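PDB 6NPS: AxyAgu115A from Amphibacillus xylanus NBRC 15112, which is a family GH115 alpha-glucuronidase, a glycoside hydrolase that probably removes glucuronic acid side groups from arabinoglucuronoxylan. Local coordinates for residues Pro74-Leu79 / Ala83-Thr88; Phe99-Gln104 / Val109-Val114; Ser828-Phe833 / Pro846-His851. The protein carries 3 engineered substitutions. All coordinates share one frame; numbering follows the deposited sequence.

Contact 1. Residues Pro74-Leu79 / Ala83-Thr88; sequences PLLDEL and ALIDLT. Engineered in segment 83-88: A83 (natural residue Glu).
L79 and I85 meet where the chain folds back beside the end of helix 74-81. The CD1 methyl of I85 comes up to L79 CB at 3.8 Å, and I85 CG1 lies equally near that same carbon, so the outer half of the isoleucine runs along the root of the leucine. I85 CG1 stands between the backbone N and the carbonyl carbon (chi1 58°), which swings CD1 back onto the helix. That methyl also reaches L76 one turn earlier, with I85 CD1 3.8 Å from L76 CD2; these two side chains cross at about a right angle. L87 arrives beside the same turn: its CD1 lies 3.8 Å from the carbonyl oxygen L76 O and more loosely, at 4.4 Å, from L76 CB. L76, L79, I85 and L87 thus form one buried apolar patch, continued by V114 and A116 against L76 and by L98 and V102 against I85. Within 83-88, D86 OD1 accepts from T88 N, an Asx turn, and from T88 OG1 at 2.6 Å, both on the same face of the carboxylate; N80 OD1 accepts from L87 N and fixes the loop to the helix end. L84 N donates to L79 O at 3.0 Å (N-H...O 155°), and L84 CD1 lies 4.4 Å from L79 CD2. A83, an engineered alanine in place of glutamate, has positive phi (68°). The reversal of the chain there, the backbone bond from L84 to L79 and the apolar pair these leucines make are characteristic of a Schellman motif at a helix C-terminus.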
ATOM      1  N   PRO A  74     -41.437   6.710 -63.732  1.00 55.46           N
ATOM      2  CA  PRO A  74     -41.648   6.827 -65.181  1.00 53.82           C
ATOM      3  C   PRO A  74     -40.652   7.775 -65.837  1.00 51.38           C
ATOM      4  O   PRO A  74     -40.217   7.516 -66.972  1.00 48.72           O
ATOM      5  CB  PRO A  74     -43.096   7.320 -65.294  1.00 54.54           C
ATOM      6  CG  PRO A  74     -43.515   7.690 -63.895  1.00 55.71           C
ATOM      7  CD  PRO A  74     -42.677   6.903 -62.963  1.00 54.79           C
ATOM      8  N   LEU A  75     -40.254   8.856 -65.133  1.00 48.76           N
ATOM      9  CA  LEU A  75     -39.298   9.814 -65.695  1.00 51.46           C
ATOM     10  C   LEU A  75     -37.965   9.142 -65.999  1.00 51.20           C
ATOM     11  O   LEU A  75     -37.374   9.358 -67.066  1.00 54.45           O
ATOM     12  CB  LEU A  75     -39.073  10.994 -64.729  1.00 49.05           C
ATOM     13  CG  LEU A  75     -38.236  12.176 -65.286  1.00 55.93           C
ATOM     14  CD1 LEU A  75     -38.490  12.497 -66.755  1.00 51.17           C
ATOM     15  CD2 LEU A  75     -38.355  13.445 -64.440  1.00 59.10           C
ATOM     16  N   LEU A  76     -37.452   8.358 -65.044  1.00 44.43           N
ATOM     17  CA  LEU A  76     -36.211   7.632 -65.278  1.00 45.47           C
ATOM     18  C   LEU A  76     -36.303   6.752 -66.507  1.00 47.75           C
ATOM     19  O   LEU A  76     -35.350   6.672 -67.289  1.00 49.65           O
ATOM     20  CB  LEU A  76     -35.857   6.784 -64.074  1.00 43.23           C
ATOM     21  CG  LEU A  76     -35.227   7.642 -62.989  1.00 45.75           C
ATOM     22  CD1 LEU A  76     -34.762   6.723 -61.897  1.00 44.08           C
ATOM     23  CD2 LEU A  76     -34.082   8.483 -63.558  1.00 49.49           C
ATOM     24  N   ASP A  77     -37.447   6.088 -66.698  1.00 46.34           N
ATOM     25  CA  ASP A  77     -37.633   5.277 -67.891  1.00 53.10           C
ATOM     26  C   ASP A  77     -37.637   6.136 -69.147  1.00 53.58           C
ATOM     27  O   ASP A  77     -37.076   5.737 -70.176  1.00 52.01           O
ATOM     28  CB  ASP A  77     -38.923   4.474 -67.773  1.00 63.35           C
ATOM     29  CG  ASP A  77     -38.793   3.321 -66.792  1.00 81.97           C
ATOM     30  OD1 ASP A  77     -37.758   2.616 -66.851  1.00 91.28           O
ATOM     31  OD2 ASP A  77     -39.717   3.107 -65.972  1.00 82.97           O
ATOM     32  N   GLU A  78     -38.275   7.308 -69.098  1.00 50.49           N
ATOM     33  CA  GLU A  78     -38.275   8.187 -70.271  1.00 58.44           C
ATOM     34  C   GLU A  78     -36.861   8.630 -70.626  1.00 57.75           C
ATOM     35  O   GLU A  78     -36.472   8.621 -71.800  1.00 59.35           O
ATOM     36  CB  GLU A  78     -39.139   9.423 -70.030  1.00 61.70           C
ATOM     37  CG  GLU A  78     -40.623   9.211 -70.025  1.00 72.28           C
ATOM     38  CD  GLU A  78     -41.364  10.443 -69.526  1.00 77.72           C
ATOM     39  OE1 GLU A  78     -42.274  10.290 -68.679  1.00 79.51           O
ATOM     40  OE2 GLU A  78     -41.022  11.561 -69.966  1.00 77.40           O
ATOM     41  N   LEU A  79     -36.096   9.075 -69.619  1.00 55.78           N
ATOM     42  CA  LEU A  79     -34.713   9.478 -69.855  1.00 55.44           C
ATOM     43  C   LEU A  79     -33.914   8.344 -70.480  1.00 56.39           C
ATOM     44  O   LEU A  79     -33.184   8.554 -71.458  1.00 51.09           O
ATOM     45  CB  LEU A  79     -34.079   9.936 -68.551  1.00 46.75           C
ATOM     46  CG  LEU A  79     -34.702  11.163 -67.871  1.00 48.57           C
ATOM     47  CD1 LEU A  79     -33.797  11.628 -66.744  1.00 47.23           C
ATOM     48  CD2 LEU A  79     -34.981  12.337 -68.834  1.00 51.93           C
ATOM     49  N   ALA A  83     -32.191   7.823 -74.225  1.00 65.53           N
ATOM     50  CA  ALA A  83     -30.754   7.583 -74.212  1.00 64.59           C
ATOM     51  C   ALA A  83     -29.981   8.761 -73.616  1.00 62.73           C
ATOM     52  O   ALA A  83     -28.836   9.023 -73.991  1.00 64.38           O
ATOM     53  CB  ALA A  83     -30.238   7.237 -75.621  1.00 67.73           C
ATOM     54  N   LEU A  84     -30.592   9.487 -72.680  1.00 59.55           N
ATOM     55  CA  LEU A  84     -29.838  10.489 -71.937  1.00 58.37           C
ATOM     56  C   LEU A  84     -29.123   9.892 -70.736  1.00 58.40           C
ATOM     57  O   LEU A  84     -28.099  10.427 -70.307  1.00 58.76           O
ATOM     58  CB  LEU A  84     -30.742  11.644 -71.500  1.00 59.03           C
ATOM     59  CG  LEU A  84     -31.723  12.171 -72.552  1.00 67.23           C
ATOM     60  CD1 LEU A  84     -32.214  13.524 -72.106  1.00 66.31           C
ATOM     61  CD2 LEU A  84     -31.082  12.291 -73.939  1.00 76.18           C
ATOM     62  N   ILE A  85     -29.642   8.790 -70.199  1.00 55.54           N
ATOM     63  CA  ILE A  85     -28.987   7.981 -69.183  1.00 53.67           C
ATOM     64  C   ILE A  85     -29.008   6.536 -69.680  1.00 59.80           C
ATOM     65  O   ILE A  85     -29.729   6.184 -70.620  1.00 57.77           O
ATOM     66  CB  ILE A  85     -29.669   8.088 -67.803  1.00 52.63           C
ATOM     67  CG1 ILE A  85     -31.139   7.656 -67.891  1.00 53.51           C
ATOM     68  CG2 ILE A  85     -29.553   9.522 -67.222  1.00 54.06           C
ATOM     69  CD1 ILE A  85     -31.866   7.656 -66.520  1.00 52.33           C
ATOM     70  N   ASP A  86     -28.194   5.697 -69.043  1.00 57.81           N
ATOM     71  CA  ASP A  86     -28.059   4.285 -69.410  1.00 60.52           C
ATOM     72  C   ASP A  86     -28.308   3.459 -68.146  1.00 56.38           C
ATOM     73  O   ASP A  86     -27.386   3.121 -67.406  1.00 54.38           O
ATOM     74  CB  ASP A  86     -26.691   4.001 -70.029  1.00 67.68           C
ATOM     75  CG  ASP A  86     -26.497   2.535 -70.371  1.00 75.02           C
ATOM     76  OD1 ASP A  86     -27.459   1.753 -70.224  1.00 77.84           O
ATOM     77  OD2 ASP A  86     -25.383   2.158 -70.793  1.00 79.88           O
ATOM     78  N   LEU A  87     -29.571   3.116 -67.919  1.00 56.57           N
ATOM     79  CA  LEU A  87     -29.944   2.395 -66.710  1.00 56.06           C
ATOM     80  C   LEU A  87     -29.414   0.966 -66.676  1.00 56.21           C
ATOM     81  O   LEU A  87     -29.427   0.353 -65.600  1.00 54.53           O
ATOM     82  CB  LEU A  87     -31.465   2.382 -66.567  1.00 54.85           C
ATOM     83  CG  LEU A  87     -32.103   3.719 -66.196  1.00 51.47           C
ATOM     84  CD1 LEU A  87     -33.633   3.550 -65.986  1.00 54.15           C
ATOM     85  CD2 LEU A  87     -31.400   4.352 -64.971  1.00 46.98           C
ATOM     86  N   THR A  88     -28.948   0.408 -67.795  1.00 54.52           N
ATOM     87  CA  THR A  88     -28.356  -0.924 -67.684  1.00 57.95           C
ATOM     88  C   THR A  88     -27.082  -0.906 -66.848  1.00 58.87           C
ATOM     89  O   THR A  88     -26.653  -1.958 -66.371  1.00 63.12           O
ATOM     90  CB  THR A  88     -28.045  -1.511 -69.052  1.00 63.50           C
ATOM     91  OG1 THR A  88     -26.976  -0.760 -69.639  1.00 62.82           O
ATOM     92  CG2 THR A  88     -29.288  -1.455 -69.952  1.00 63.85           C
TER

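Contact 2. Residues Phe99-Gln104 / Val109-Val114; sequences FQVVDQ and VEKALV
V102 and A112 exchange two backbone bonds, V102 N to A112 O at 2.9 Å and A112 N to V102 O at 3.1 Å; Q100 and V114 form the other hydrogen-bonded pair, with V114 N to Q100 O a short 2.6 Å. Q104 N adds a bond to E110 O beyond the last bridge. Between these pairs V101 CA lies 3.2 Å from A112 O, a CA-H...O contact. The segments are the arms of an antiparallel beta hairpin, their axes at 167°, in the centre of a four-stranded mixed sheet. Apolar contacts divide by face. L113 CD1 sits over the middle of the F99 ring, 3.8 Å from the centroid, a CH-pi contact, while L113 CD2 touches F99 CZ; with CG anti to the backbone N (chi1 -174°) the ring is brought against the L113 side chain. With the ring gone, as in an alanine here, L113 would probably lose its aromatic partner and H129 its edge-to-face mate. On the other face V102 CG2 and V114 CG2 are tight at 3.5 Å. The charged pair is looser: K111, bent at chi2 and chi3, crosses V101 CG1 with its CE and brings NZ within 3.8 Å of D103 OD1, a long salt bridge.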
ATOM      1  N   PHE A  99     -25.310   9.110 -60.826  1.00 37.32           N
ATOM      2  CA  PHE A  99     -25.332  10.516 -60.429  1.00 33.36           C
ATOM      3  C   PHE A  99     -24.798  11.233 -61.669  1.00 39.15           C
ATOM      4  O   PHE A  99     -23.593  11.187 -61.949  1.00 44.10           O
ATOM      5  CB  PHE A  99     -24.456  10.701 -59.181  1.00 32.31           C
ATOM      6  CG  PHE A  99     -24.491  12.070 -58.565  1.00 34.77           C
ATOM      7  CD1 PHE A  99     -25.328  12.332 -57.480  1.00 38.23           C
ATOM      8  CD2 PHE A  99     -23.614  13.064 -59.013  1.00 39.85           C
ATOM      9  CE1 PHE A  99     -25.323  13.586 -56.862  1.00 39.28           C
ATOM     10  CE2 PHE A  99     -23.589  14.335 -58.418  1.00 42.73           C
ATOM     11  CZ  PHE A  99     -24.454  14.595 -57.334  1.00 46.41           C
ATOM     12  N   GLN A 100     -25.683  11.837 -62.460  1.00 36.79           N
ATOM     13  CA  GLN A 100     -25.279  12.256 -63.791  1.00 40.82           C
ATOM     14  C   GLN A 100     -25.980  13.550 -64.171  1.00 42.76           C
ATOM     15  O   GLN A 100     -27.193  13.677 -63.976  1.00 46.91           O
ATOM     16  CB  GLN A 100     -25.601  11.163 -64.819  1.00 40.06           C
ATOM     17  CG  GLN A 100     -25.125  11.502 -66.197  1.00 42.06           C
ATOM     18  CD  GLN A 100     -25.396  10.393 -67.197  1.00 44.81           C
ATOM     19  OE1 GLN A 100     -26.031   9.394 -66.869  1.00 47.28           O
ATOM     20  NE2 GLN A 100     -24.923  10.576 -68.430  1.00 47.29           N
ATOM     21  N   VAL A 101     -25.220  14.487 -64.781  1.00 41.14           N
ATOM     22  CA  VAL A 101     -25.795  15.718 -65.318  1.00 40.27           C
ATOM     23  C   VAL A 101     -26.188  15.459 -66.755  1.00 44.69           C
ATOM     24  O   VAL A 101     -25.433  14.822 -67.509  1.00 49.23           O
ATOM     25  CB  VAL A 101     -24.809  16.900 -65.209  1.00 44.08           C
ATOM     26  CG1 VAL A 101     -25.326  18.120 -65.934  1.00 43.33           C
ATOM     27  CG2 VAL A 101     -24.519  17.218 -63.751  1.00 40.94           C
ATOM     28  N   VAL A 102     -27.368  15.956 -67.153  1.00 43.51           N
ATOM     29  CA  VAL A 102     -27.926  15.671 -68.470  1.00 45.12           C
ATOM     30  C   VAL A 102     -28.479  16.968 -69.051  1.00 48.18           C
ATOM     31  O   VAL A 102     -28.943  17.860 -68.331  1.00 48.18           O
ATOM     32  CB  VAL A 102     -29.028  14.582 -68.402  1.00 54.88           C
ATOM     33  CG1 VAL A 102     -28.436  13.208 -67.986  1.00 47.91           C
ATOM     34  CG2 VAL A 102     -30.073  15.004 -67.429  1.00 58.69           C
ATOM     35  N   ASP A 103     -28.404  17.071 -70.370  1.00 49.15           N
ATOM     36  CA  ASP A 103     -28.733  18.287 -71.097  1.00 59.42           C
ATOM     37  C   ASP A 103     -30.155  18.164 -71.634  1.00 64.44           C
ATOM     38  O   ASP A 103     -30.526  17.111 -72.168  1.00 63.77           O
ATOM     39  CB  ASP A 103     -27.723  18.489 -72.233  1.00 72.89           C
ATOM     40  CG  ASP A 103     -27.550  19.946 -72.630  1.00 92.41           C
ATOM     41  OD1 ASP A 103     -28.255  20.815 -72.081  1.00 98.20           O
ATOM     42  OD2 ASP A 103     -26.698  20.225 -73.504  1.00100.38           O
ATOM     43  N   GLN A 104     -30.948  19.226 -71.460  1.00 62.21           N
ATOM     44  CA  GLN A 104     -32.289  19.336 -72.024  1.00 66.08           C
ATOM     45  C   GLN A 104     -33.175  18.103 -71.785  1.00 65.40           C
ATOM     46  O   GLN A 104     -33.767  17.572 -72.724  1.00 65.78           O
ATOM     47  CB  GLN A 104     -32.205  19.639 -73.513  1.00 72.66           C
ATOM     48  CG  GLN A 104     -31.405  20.886 -73.857  1.00 83.86           C
ATOM     49  CD  GLN A 104     -32.178  22.171 -73.605  1.00 92.19           C
ATOM     50  OE1 GLN A 104     -33.376  22.139 -73.316  1.00 95.86           O
ATOM     51  NE2 GLN A 104     -31.494  23.310 -73.708  1.00 90.52           N
ATOM     52  N   VAL A 109     -36.687  22.514 -68.842  1.00 62.33           N
ATOM     53  CA  VAL A 109     -35.492  22.219 -68.051  1.00 52.18           C
ATOM     54  C   VAL A 109     -34.278  22.194 -68.987  1.00 57.96           C
ATOM     55  O   VAL A 109     -34.215  21.381 -69.921  1.00 53.46           O
ATOM     56  CB  VAL A 109     -35.652  20.892 -67.290  1.00 50.28           C
ATOM     57  CG1 VAL A 109     -34.467  20.622 -66.375  1.00 48.86           C
ATOM     58  CG2 VAL A 109     -36.896  20.928 -66.453  1.00 50.17           C
ATOM     59  N   GLU A 110     -33.304  23.089 -68.743  1.00 55.62           N
ATOM     60  CA  GLU A 110     -32.083  23.171 -69.547  1.00 57.23           C
ATOM     61  C   GLU A 110     -31.005  22.178 -69.110  1.00 52.41           C
ATOM     62  O   GLU A 110     -30.300  21.627 -69.953  1.00 52.31           O
ATOM     63  CB  GLU A 110     -31.526  24.597 -69.494  1.00 68.49           C
ATOM     64  CG  GLU A 110     -32.543  25.629 -69.967  1.00 86.13           C
ATOM     65  CD  GLU A 110     -32.050  27.067 -69.870  1.00100.02           C
ATOM     66  OE1 GLU A 110     -30.940  27.354 -70.367  1.00105.08           O
ATOM     67  OE2 GLU A 110     -32.785  27.914 -69.313  1.00104.27           O
ATOM     68  N   LYS A 111     -30.843  21.965 -67.809  1.00 48.51           N
ATOM     69  CA  LYS A 111     -29.874  21.035 -67.251  1.00 48.48           C
ATOM     70  C   LYS A 111     -30.524  20.380 -66.058  1.00 48.04           C
ATOM     71  O   LYS A 111     -31.322  21.007 -65.358  1.00 50.05           O
ATOM     72  CB  LYS A 111     -28.545  21.681 -66.769  1.00 47.32           C
ATOM     73  CG  LYS A 111     -27.777  22.486 -67.795  1.00 57.63           C
ATOM     74  CD  LYS A 111     -27.243  21.609 -68.936  1.00 66.38           C
ATOM     75  CE  LYS A 111     -26.136  20.651 -68.494  1.00 66.54           C
ATOM     76  NZ  LYS A 111     -25.341  20.190 -69.685  1.00 68.53           N
ATOM     77  N   ALA A 112     -30.182  19.120 -65.828  1.00 46.93           N
ATOM     78  CA  ALA A 112     -30.664  18.435 -64.648  1.00 47.53           C
ATOM     79  C   ALA A 112     -29.561  17.548 -64.099  1.00 47.61           C
ATOM     80  O   ALA A 112     -28.751  16.975 -64.844  1.00 46.96           O
ATOM     81  CB  ALA A 112     -31.919  17.589 -64.935  1.00 46.75           C
ATOM     82  N   LEU A 113     -29.551  17.431 -62.787  1.00 41.93           N
ATOM     83  CA  LEU A 113     -28.792  16.395 -62.123  1.00 40.68           C
ATOM     84  C   LEU A 113     -29.722  15.193 -61.949  1.00 45.10           C
ATOM     85  O   LEU A 113     -30.772  15.310 -61.303  1.00 44.51           O
ATOM     86  CB  LEU A 113     -28.274  16.920 -60.788  1.00 36.34           C
ATOM     87  CG  LEU A 113     -27.668  15.888 -59.842  1.00 40.69           C
ATOM     88  CD1 LEU A 113     -26.529  15.171 -60.555  1.00 42.20           C
ATOM     89  CD2 LEU A 113     -27.174  16.580 -58.569  1.00 42.83           C
ATOM     90  N   VAL A 114     -29.373  14.049 -62.535  1.00 44.32           N
ATOM     91  CA  VAL A 114     -30.203  12.851 -62.400  1.00 42.52           C
ATOM     92  C   VAL A 114     -29.601  11.955 -61.323  1.00 42.89           C
ATOM     93  O   VAL A 114     -28.390  11.689 -61.323  1.00 43.92           O
ATOM     94  CB  VAL A 114     -30.348  12.102 -63.737  1.00 42.27           C
ATOM     95  CG1 VAL A 114     -31.161  10.824 -63.539  1.00 41.64           C
ATOM     96  CG2 VAL A 114     -31.051  12.994 -64.744  1.00 45.92           C
TER

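Contact 3. Residues Ser828-Phe833 / Pro846-His851; sequences SAIKAF and PFVEYH
Strands 828-833 and 847-854 face each other across the interior of the C-terminal domain of the enzyme, and I830, V848 and Y850 meet between them. I830 and V848 reach toward each other tip to tip, I830 CD1 lying 3.6 Å from V848 CG2. I830 CA and V848 CA are 9.2 Å apart, a span bridged by side chains. I830 CG1 lies between the backbone N and the carbonyl carbon (chi1 63°), and with the chain extended beyond it CD1 is directed toward the other strand. The same methyl lies 3.5 Å from Y850 OH, the tyrosine coming from the opposite direction; this buried hydroxyl is satisfied by a hydrogen bond to the backbone oxygen of A798, while the same oxygen touches the I830 methyl. At the other end of the contact the backbones draw closer, the CA atoms of A832 and P846 being 7.4 Å apart, and A832 CB meets the proline ring at CG, 4.3 Å away. This face-to-face meeting of strands through alternate, mostly apolar side chains is consistent with the beta-sandwich of galactose-binding-like domains, the clan to which the region belongs. Strand 828-833 is paired with 814-821 and 940-948, strand 847-854 with 803-808 and 926-934, and F801 and F817 pack on V848. The intervening residues serve other faces. K831 forms a salt bridge with E433 in helix 428-440, reaching from this domain to a helix of the TIM-barrel region. On the second strand H851 NE2 donates to E849 OE2 at 2.8 Å, meeting the carboxylate on its anti side, 20° out of plane; E849 OE1 is held by R931, so the two oxygens of this carboxylate have different partners.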
ATOM      1  N   SER A 828       5.150   1.561 -32.864  1.00 34.56           N
ATOM      2  CA  SER A 828       4.469   0.943 -34.003  1.00 37.81           C
ATOM      3  C   SER A 828       4.553  -0.560 -33.806  1.00 34.90           C
ATOM      4  O   SER A 828       4.963  -1.043 -32.742  1.00 35.57           O
ATOM      5  CB  SER A 828       5.085   1.379 -35.344  1.00 40.92           C
ATOM      6  OG  SER A 828       6.407   0.868 -35.479  1.00 39.74           O
ATOM      7  N   ALA A 829       4.187  -1.306 -34.840  1.00 31.50           N
ATOM      8  CA  ALA A 829       4.216  -2.749 -34.728  1.00 29.08           C
ATOM      9  C   ALA A 829       4.524  -3.288 -36.107  1.00 30.76           C
ATOM     10  O   ALA A 829       4.364  -2.590 -37.104  1.00 33.18           O
ATOM     11  CB  ALA A 829       2.861  -3.326 -34.227  1.00 31.43           C
ATOM     12  N   ILE A 830       4.941  -4.539 -36.160  1.00 34.87           N
ATOM     13  CA  ILE A 830       5.147  -5.187 -37.452  1.00 36.33           C
ATOM     14  C   ILE A 830       4.225  -6.391 -37.501  1.00 34.82           C
ATOM     15  O   ILE A 830       3.935  -7.008 -36.473  1.00 31.00           O
ATOM     16  CB  ILE A 830       6.617  -5.593 -37.697  1.00 35.29           C
ATOM     17  CG1 ILE A 830       7.084  -6.630 -36.661  1.00 31.22           C
ATOM     18  CG2 ILE A 830       7.552  -4.366 -37.700  1.00 33.73           C
ATOM     19  CD1 ILE A 830       8.453  -7.205 -37.000  1.00 35.09           C
ATOM     20  N   LYS A 831       3.735  -6.698 -38.694  1.00 33.27           N
ATOM     21  CA  LYS A 831       2.786  -7.784 -38.891  1.00 34.59           C
ATOM     22  C   LYS A 831       2.999  -8.334 -40.296  1.00 35.14           C
ATOM     23  O   LYS A 831       3.286  -7.575 -41.218  1.00 36.98           O
ATOM     24  CB  LYS A 831       1.342  -7.290 -38.680  1.00 31.83           C
ATOM     25  CG  LYS A 831       0.310  -8.387 -38.854  1.00 40.76           C
ATOM     26  CD  LYS A 831      -1.115  -7.853 -38.722  1.00 43.28           C
ATOM     27  CE  LYS A 831      -2.109  -8.974 -38.907  1.00 48.14           C
ATOM     28  NZ  LYS A 831      -3.525  -8.525 -38.785  1.00 48.26           N
ATOM     29  N   ALA A 832       2.873  -9.644 -40.456  1.00 36.14           N
ATOM     30  CA  ALA A 832       3.064 -10.240 -41.772  1.00 39.41           C
ATOM     31  C   ALA A 832       1.820 -10.084 -42.638  1.00 36.57           C
ATOM     32  O   ALA A 832       0.698 -10.261 -42.170  1.00 34.03           O
ATOM     33  CB  ALA A 832       3.420 -11.722 -41.658  1.00 37.87           C
ATOM     34  N   PHE A 833       2.025  -9.761 -43.918  1.00 38.41           N
ATOM     35  CA  PHE A 833       0.936  -9.728 -44.901  1.00 38.35           C
ATOM     36  C   PHE A 833       1.309 -10.608 -46.087  1.00 36.11           C
ATOM     37  O   PHE A 833       2.469 -10.581 -46.527  1.00 37.76           O
ATOM     38  CB  PHE A 833       0.665  -8.297 -45.415  1.00 35.81           C
ATOM     39  CG  PHE A 833       0.025  -7.409 -44.405  1.00 42.01           C
ATOM     40  CD1 PHE A 833      -1.349  -7.151 -44.443  1.00 43.59           C
ATOM     41  CD2 PHE A 833       0.788  -6.820 -43.402  1.00 41.31           C
ATOM     42  CE1 PHE A 833      -1.945  -6.334 -43.476  1.00 40.85           C
ATOM     43  CE2 PHE A 833       0.202  -6.007 -42.452  1.00 42.04           C
ATOM     44  CZ  PHE A 833      -1.157  -5.761 -42.482  1.00 40.75           C
ATOM     45  N   PRO A 846       8.034 -15.169 -44.263  1.00 36.58           N
ATOM     46  CA  PRO A 846       8.957 -14.025 -44.275  1.00 38.37           C
ATOM     47  C   PRO A 846       9.571 -13.802 -42.895  1.00 38.42           C
ATOM     48  O   PRO A 846       9.066 -14.279 -41.869  1.00 36.73           O
ATOM     49  CB  PRO A 846       8.051 -12.843 -44.631  1.00 37.14           C
ATOM     50  CG  PRO A 846       6.750 -13.197 -43.905  1.00 34.10           C
ATOM     51  CD  PRO A 846       6.628 -14.747 -44.098  1.00 36.32           C
ATOM     52  N   PHE A 847      10.653 -13.027 -42.871  1.00 34.77           N
ATOM     53  CA  PHE A 847      11.307 -12.723 -41.604  1.00 37.89           C
ATOM     54  C   PHE A 847      11.802 -11.284 -41.573  1.00 37.11           C
ATOM     55  O   PHE A 847      11.913 -10.610 -42.604  1.00 37.51           O
ATOM     56  CB  PHE A 847      12.447 -13.724 -41.272  1.00 37.12           C
ATOM     57  CG  PHE A 847      13.652 -13.682 -42.177  1.00 42.59           C
ATOM     58  CD1 PHE A 847      14.655 -12.748 -41.975  1.00 43.20           C
ATOM     59  CD2 PHE A 847      13.838 -14.650 -43.162  1.00 42.70           C
ATOM     60  CE1 PHE A 847      15.778 -12.729 -42.764  1.00 48.09           C
ATOM     61  CE2 PHE A 847      14.974 -14.639 -43.959  1.00 47.86           C
ATOM     62  CZ  PHE A 847      15.948 -13.674 -43.752  1.00 49.31           C
ATOM     63  N   VAL A 848      12.042 -10.809 -40.353  1.00 34.98           N
ATOM     64  CA  VAL A 848      12.797  -9.587 -40.095  1.00 36.79           C
ATOM     65  C   VAL A 848      14.013  -9.996 -39.287  1.00 38.70           C
ATOM     66  O   VAL A 848      13.987 -10.986 -38.550  1.00 36.12           O
ATOM     67  CB  VAL A 848      11.994  -8.490 -39.353  1.00 36.01           C
ATOM     68  CG1 VAL A 848      10.958  -7.876 -40.307  1.00 34.50           C
ATOM     69  CG2 VAL A 848      11.325  -9.044 -38.097  1.00 31.33           C
ATOM     70  N   GLU A 849      15.089  -9.240 -39.439  1.00 36.68           N
ATOM     71  CA  GLU A 849      16.353  -9.580 -38.800  1.00 40.81           C
ATOM     72  C   GLU A 849      16.870  -8.388 -38.005  1.00 40.50           C
ATOM     73  O   GLU A 849      16.998  -7.289 -38.546  1.00 40.49           O
ATOM     74  CB  GLU A 849      17.367 -10.024 -39.858  1.00 40.49           C
ATOM     75  CG  GLU A 849      18.757 -10.409 -39.351  1.00 48.53           C
ATOM     76  CD  GLU A 849      19.660 -10.882 -40.505  1.00 58.35           C
ATOM     77  OE1 GLU A 849      19.370 -11.947 -41.093  1.00 62.63           O
ATOM     78  OE2 GLU A 849      20.642 -10.182 -40.836  1.00 62.44           O
ATOM     79  N   TYR A 850      17.186  -8.629 -36.737  1.00 37.18           N
ATOM     80  CA  TYR A 850      17.722  -7.637 -35.819  1.00 37.60           C
ATOM     81  C   TYR A 850      19.174  -7.965 -35.523  1.00 41.50           C
ATOM     82  O   TYR A 850      19.541  -9.141 -35.428  1.00 45.00           O
ATOM     83  CB  TYR A 850      16.913  -7.608 -34.518  1.00 33.28           C
ATOM     84  CG  TYR A 850      15.460  -7.334 -34.744  1.00 36.52           C
ATOM     85  CD1 TYR A 850      14.966  -6.048 -34.659  1.00 34.49           C
ATOM     86  CD2 TYR A 850      14.571  -8.364 -35.058  1.00 37.28           C
ATOM     87  CE1 TYR A 850      13.645  -5.784 -34.867  1.00 33.00           C
ATOM     88  CE2 TYR A 850      13.247  -8.095 -35.270  1.00 36.62           C
ATOM     89  CZ  TYR A 850      12.794  -6.809 -35.187  1.00 32.60           C
ATOM     90  OH  TYR A 850      11.482  -6.526 -35.414  1.00 37.26           O
ATOM     91  N   HIS A 851      20.012  -6.934 -35.416  1.00 37.79           N
ATOM     92  CA  HIS A 851      21.427  -7.111 -35.102  1.00 35.70           C
ATOM     93  C   HIS A 851      21.672  -6.534 -33.720  1.00 38.16           C
ATOM     94  O   HIS A 851      21.190  -5.440 -33.421  1.00 38.59           O
ATOM     95  CB  HIS A 851      22.335  -6.418 -36.142  1.00 38.92           C
ATOM     96  CG  HIS A 851      22.330  -7.087 -37.482  1.00 47.89           C
ATOM     97  ND1 HIS A 851      22.935  -6.543 -38.596  1.00 51.08           N
ATOM     98  CD2 HIS A 851      21.776  -8.257 -37.887  1.00 50.43           C
ATOM     99  CE1 HIS A 851      22.766  -7.355 -39.626  1.00 53.85           C
ATOM    100  NE2 HIS A 851      22.065  -8.401 -39.225  1.00 53.59           N
TER

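From the N terminus, contact 1 comes first, closing the short turn that leaves helix 74-81. Contact 2 follows in series, closing the hairpin of strands 97-106 and 109-117. The two do not nest or cross, but they touch, their centres 12 Å apart: L79 CD1 lies 3.7 Å from V114 CG2 and I85 CG2 3.5 Å from Q100 OE1, so the helix and its exit loop lie against one face of the sheet. Contact 3 closes a longer loop of 12 residues far along the chain, joining strands 828-833 and 847-854 of the C-terminal domain. Its nearest atoms are about 32 Å from contact 2 and about 34 Å from contact 1.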